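Local structure of D-aminoacyl-tRNA deacylase 1 (Homo sapiens, 2OKV) at residues M1-A11 and I23-G32. The protein hydrolyses mischarged D-aminoacyl-tRNAs and glycyl-tRNA(Ala) as a homodimeric editing enzyme, and is possibly an ATPase involved in DNA replication. Sequence-based numbering, arbitrary orientation.
Sequences MKAVVQRVTRA and IGRGICVLLG
Val-5 and Ile-27 make the closest carbon contact between the two strands: CG1 of Val-5 lies 3.3 Å from CG1 of Ile-27, though the exact distance is doubtful because chi1 of Ile-27, at -129°, is away from a staggered position. With chi1 of Val-5 at 176°, CG1 is anti to N and faces Ile-27, while the Val-5 and Val-29 side chains lie side by side, CG2 to CG2 4.2 Å. Further along this face, CB of Ala-3 meets CG1 of Val-29, and CD2 of Leu-31 reaches CG of Met-1 at 3.8 Å. Helix 39-51 covers Met-1, Ala-3 and Val-29. Strands 2-8 and 26-32 are antiparallel neighbours in the central mixed sheet of the DTD fold, paired through two-way backbone bonds from Lys-2/Gly-32 to Val-8/Gly-26; Gln-6 N to Cys-28 O is 2.9 Å and nearly straight. The other face carries Val-4, Gln-6, Cys-28 and Leu-30 and turns toward the second subunit. Here Val-4, Gln-6 and Cys-28 bind the magnesium ion, the Gln-6 side chain lying about 3 Å from it. Past Val-8, whose CG2 touches CD1 of Ile-23 at 3.7 Å, the chain turns a corner at Thr-9, and the contact loosens toward solvent. Pairing resumes at Ala-11 and Ile-23, in the sheet of strands 10-15 and 18-23, but the N-H of Ala-11 approaches Ile-23 O from 37° above the carbonyl plane. Gly-24 is partly exposed at this bend, and the solvent-exposed Arg-10 and Arg-25 touch across it with little more than CB and CG respectively.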
loop_
_atom_site.group_PDB
_atom_site.type_symbol
_atom_site.label_atom_id
_atom_site.label_comp_id
_atom_site.label_asym_id
_atom_site.label_seq_id
_atom_site.Cartn_x
_atom_site.Cartn_y
_atom_site.Cartn_z
ATOM N N MET B 1 14.140 -4.308 -5.775
ATOM C CA MET B 1 13.484 -3.756 -4.569
ATOM C C MET B 1 12.231 -2.994 -4.928
ATOM O O MET B 1 12.222 -2.204 -5.882
ATOM C CB MET B 1 14.448 -2.855 -3.793
ATOM C CG MET B 1 14.132 -2.789 -2.311
ATOM S SD MET B 1 15.383 -1.952 -1.338
ATOM C CE MET B 1 16.808 -2.915 -1.803
ATOM N N LYS B 2 11.167 -3.262 -4.178
ATOM C CA LYS B 2 9.925 -2.511 -4.288
ATOM C C LYS B 2 9.547 -1.938 -2.939
ATOM O O LYS B 2 9.863 -2.526 -1.897
ATOM C CB LYS B 2 8.780 -3.409 -4.765
ATOM C CG LYS B 2 8.922 -3.999 -6.154
ATOM C CD LYS B 2 7.548 -4.444 -6.654
ATOM C CE LYS B 2 7.599 -5.708 -7.500
ATOM N NZ LYS B 2 7.702 -5.479 -8.979
ATOM N N ALA B 3 8.827 -0.821 -2.960
ATOM C CA ALA B 3 8.284 -0.221 -1.746
ATOM C C ALA B 3 6.895 0.357 -2.018
ATOM O O ALA B 3 6.642 0.904 -3.098
ATOM C CB ALA B 3 9.224 0.883 -1.234
ATOM N N VAL B 4 5.997 0.201 -1.053
ATOM C CA VAL B 4 4.741 0.949 -1.065
ATOM C C VAL B 4 4.841 1.961 0.054
ATOM O O VAL B 4 5.088 1.613 1.201
ATOM C CB VAL B 4 3.490 0.057 -0.933
ATOM C CG1 VAL B 4 2.218 0.930 -0.702
ATOM C CG2 VAL B 4 3.328 -0.808 -2.190
ATOM N N VAL B 5 4.666 3.226 -0.309
ATOM C CA VAL B 5 4.827 4.335 0.609
ATOM C C VAL B 5 3.465 4.985 0.813
ATOM O O VAL B 5 2.780 5.369 -0.154
ATOM C CB VAL B 5 5.835 5.367 0.046
ATOM C CG1 VAL B 5 5.923 6.567 0.949
ATOM C CG2 VAL B 5 7.230 4.735 -0.128
ATOM N N GLN B 6 3.043 5.078 2.067
ATOM C CA GLN B 6 1.760 5.713 2.370
ATOM C C GLN B 6 1.990 6.916 3.270
ATOM O O GLN B 6 2.674 6.804 4.283
ATOM C CB GLN B 6 0.806 4.719 3.048
ATOM C CG GLN B 6 0.363 3.579 2.118
ATOM C CD GLN B 6 -0.523 2.551 2.808
ATOM O OE1 GLN B 6 -1.729 2.768 2.988
ATOM N NE2 GLN B 6 0.066 1.386 3.145
ATOM N N ARG B 7 1.416 8.057 2.907
ATOM C CA ARG B 7 1.531 9.252 3.736
ATOM C C ARG B 7 0.581 9.077 4.905
ATOM O O ARG B 7 -0.583 8.757 4.707
ATOM C CB ARG B 7 1.161 10.513 2.947
ATOM C CG ARG B 7 1.228 11.800 3.774
ATOM C CD ARG B 7 0.936 13.046 2.956
ATOM N NE ARG B 7 -0.490 13.176 2.657
ATOM C CZ ARG B 7 -1.029 14.174 1.968
ATOM N NH1 ARG B 7 -0.258 15.136 1.464
ATOM N NH2 ARG B 7 -2.346 14.200 1.763
ATOM N N VAL B 8 1.065 9.305 6.121
ATOM C CA VAL B 8 0.233 9.052 7.308
ATOM C C VAL B 8 0.061 10.273 8.222
ATOM O O VAL B 8 0.978 11.125 8.318
ATOM C CB VAL B 8 0.755 7.837 8.126
ATOM C CG1 VAL B 8 0.724 6.560 7.280
ATOM C CG2 VAL B 8 2.159 8.090 8.686
ATOM N N THR B 9 -1.094 10.373 8.894
ATOM C CA THR B 9 -1.151 11.323 10.006
ATOM C C THR B 9 -0.610 10.659 11.275
ATOM O O THR B 9 -0.094 11.335 12.152
ATOM C CB THR B 9 -2.531 12.033 10.231
ATOM O OG1 THR B 9 -3.274 11.350 11.225
ATOM C CG2 THR B 9 -3.313 12.134 8.987
ATOM N N ARG B 10 -0.687 9.326 11.327
ATOM C CA ARG B 10 -0.027 8.530 12.349
ATOM C C ARG B 10 0.052 7.066 11.899
ATOM O O ARG B 10 -0.636 6.662 10.980
ATOM C CB ARG B 10 -0.749 8.652 13.707
ATOM C CG ARG B 10 -2.216 8.222 13.681
ATOM C CD ARG B 10 -2.905 8.364 15.046
ATOM N NE ARG B 10 -2.902 9.741 15.555
ATOM C CZ ARG B 10 -3.755 10.705 15.201
ATOM N NH1 ARG B 10 -4.724 10.476 14.319
ATOM N NH2 ARG B 10 -3.646 11.906 15.750
ATOM N N ALA B 11 0.885 6.272 12.555
ATOM C CA ALA B 11 1.010 4.865 12.202
ATOM C C ALA B 11 1.625 4.143 13.373
ATOM O O ALA B 11 2.346 4.747 14.158
ATOM C CB ALA B 11 1.874 4.709 10.967
ATOM N N ILE B 23 4.500 6.272 15.106
ATOM C CA ILE B 23 4.919 7.571 14.591
ATOM C C ILE B 23 3.713 8.508 14.484
ATOM O O ILE B 23 2.565 8.053 14.441
ATOM C CB ILE B 23 5.652 7.495 13.196
ATOM C CG1 ILE B 23 4.752 6.908 12.094
ATOM C CG2 ILE B 23 6.981 6.733 13.294
ATOM C CD1 ILE B 23 5.149 7.370 10.684
ATOM N N GLY B 24 3.980 9.808 14.451
ATOM C CA GLY B 24 2.948 10.776 14.155
ATOM C C GLY B 24 2.941 11.026 12.666
ATOM O O GLY B 24 2.953 10.083 11.873
ATOM N N ARG B 25 2.902 12.297 12.273
ATOM C CA ARG B 25 2.911 12.638 10.858
ATOM C C ARG B 25 4.195 12.150 10.180
ATOM O O ARG B 25 5.294 12.247 10.741
ATOM C CB ARG B 25 2.764 14.146 10.674
ATOM C CG ARG B 25 1.389 14.676 11.033
ATOM C CD ARG B 25 1.167 16.007 10.335
ATOM N NE ARG B 25 -0.186 16.523 10.522
ATOM C CZ ARG B 25 -0.474 17.625 11.215
ATOM N NH1 ARG B 25 0.498 18.328 11.790
ATOM N NH2 ARG B 25 -1.737 18.033 11.332
ATOM N N GLY B 26 4.047 11.626 8.970
ATOM C CA GLY B 26 5.181 11.159 8.202
ATOM C C GLY B 26 4.775 10.123 7.168
ATOM O O GLY B 26 3.765 10.267 6.476
ATOM N N ILE B 27 5.548 9.052 7.095
ATOM C CA ILE B 27 5.411 8.090 6.010
ATOM C C ILE B 27 5.584 6.644 6.523
ATOM O O ILE B 27 6.457 6.382 7.341
ATOM C CB ILE B 27 6.387 8.562 4.886
ATOM C CG1 ILE B 27 5.728 8.651 3.525
ATOM C CG2 ILE B 27 7.833 8.018 4.942
ATOM C CD1 ILE B 27 6.421 9.619 2.673
ATOM N N CYS B 28 4.710 5.737 6.078
ATOM C CA CYS B 28 4.844 4.305 6.356
ATOM C C CYS B 28 5.309 3.629 5.080
ATOM O O CYS B 28 4.673 3.749 4.036
ATOM C CB CYS B 28 3.508 3.681 6.829
ATOM S SG CYS B 28 3.600 1.890 7.187
ATOM N N VAL B 29 6.422 2.924 5.173
ATOM C CA VAL B 29 7.026 2.268 4.028
ATOM C C VAL B 29 6.924 0.761 4.233
ATOM O O VAL B 29 7.403 0.221 5.243
ATOM C CB VAL B 29 8.517 2.672 3.869
ATOM C CG1 VAL B 29 9.150 1.975 2.651
ATOM C CG2 VAL B 29 8.649 4.199 3.774
ATOM N N LEU B 30 6.276 0.093 3.283
ATOM C CA LEU B 30 6.288 -1.352 3.235
ATOM C C LEU B 30 7.338 -1.757 2.227
ATOM O O LEU B 30 7.232 -1.409 1.046
ATOM C CB LEU B 30 4.906 -1.886 2.857
ATOM C CG LEU B 30 3.823 -1.563 3.899
ATOM C CD1 LEU B 30 2.439 -1.728 3.311
ATOM C CD2 LEU B 30 3.973 -2.453 5.167
ATOM N N LEU B 31 8.348 -2.493 2.693
ATOM C CA LEU B 31 9.569 -2.732 1.911
ATOM C C LEU B 31 9.727 -4.179 1.428
ATOM O O LEU B 31 9.884 -5.107 2.244
ATOM C CB LEU B 31 10.779 -2.344 2.748
ATOM C CG LEU B 31 12.042 -1.698 2.166
ATOM C CD1 LEU B 31 13.242 -2.501 2.645
ATOM C CD2 LEU B 31 12.078 -1.519 0.641
ATOM N N GLY B 32 9.721 -4.358 0.106
ATOM C CA GLY B 32 9.877 -5.667 -0.520
ATOM C C GLY B 32 11.252 -5.896 -1.118
ATOM O O GLY B 32 11.586 -5.319 -2.149
#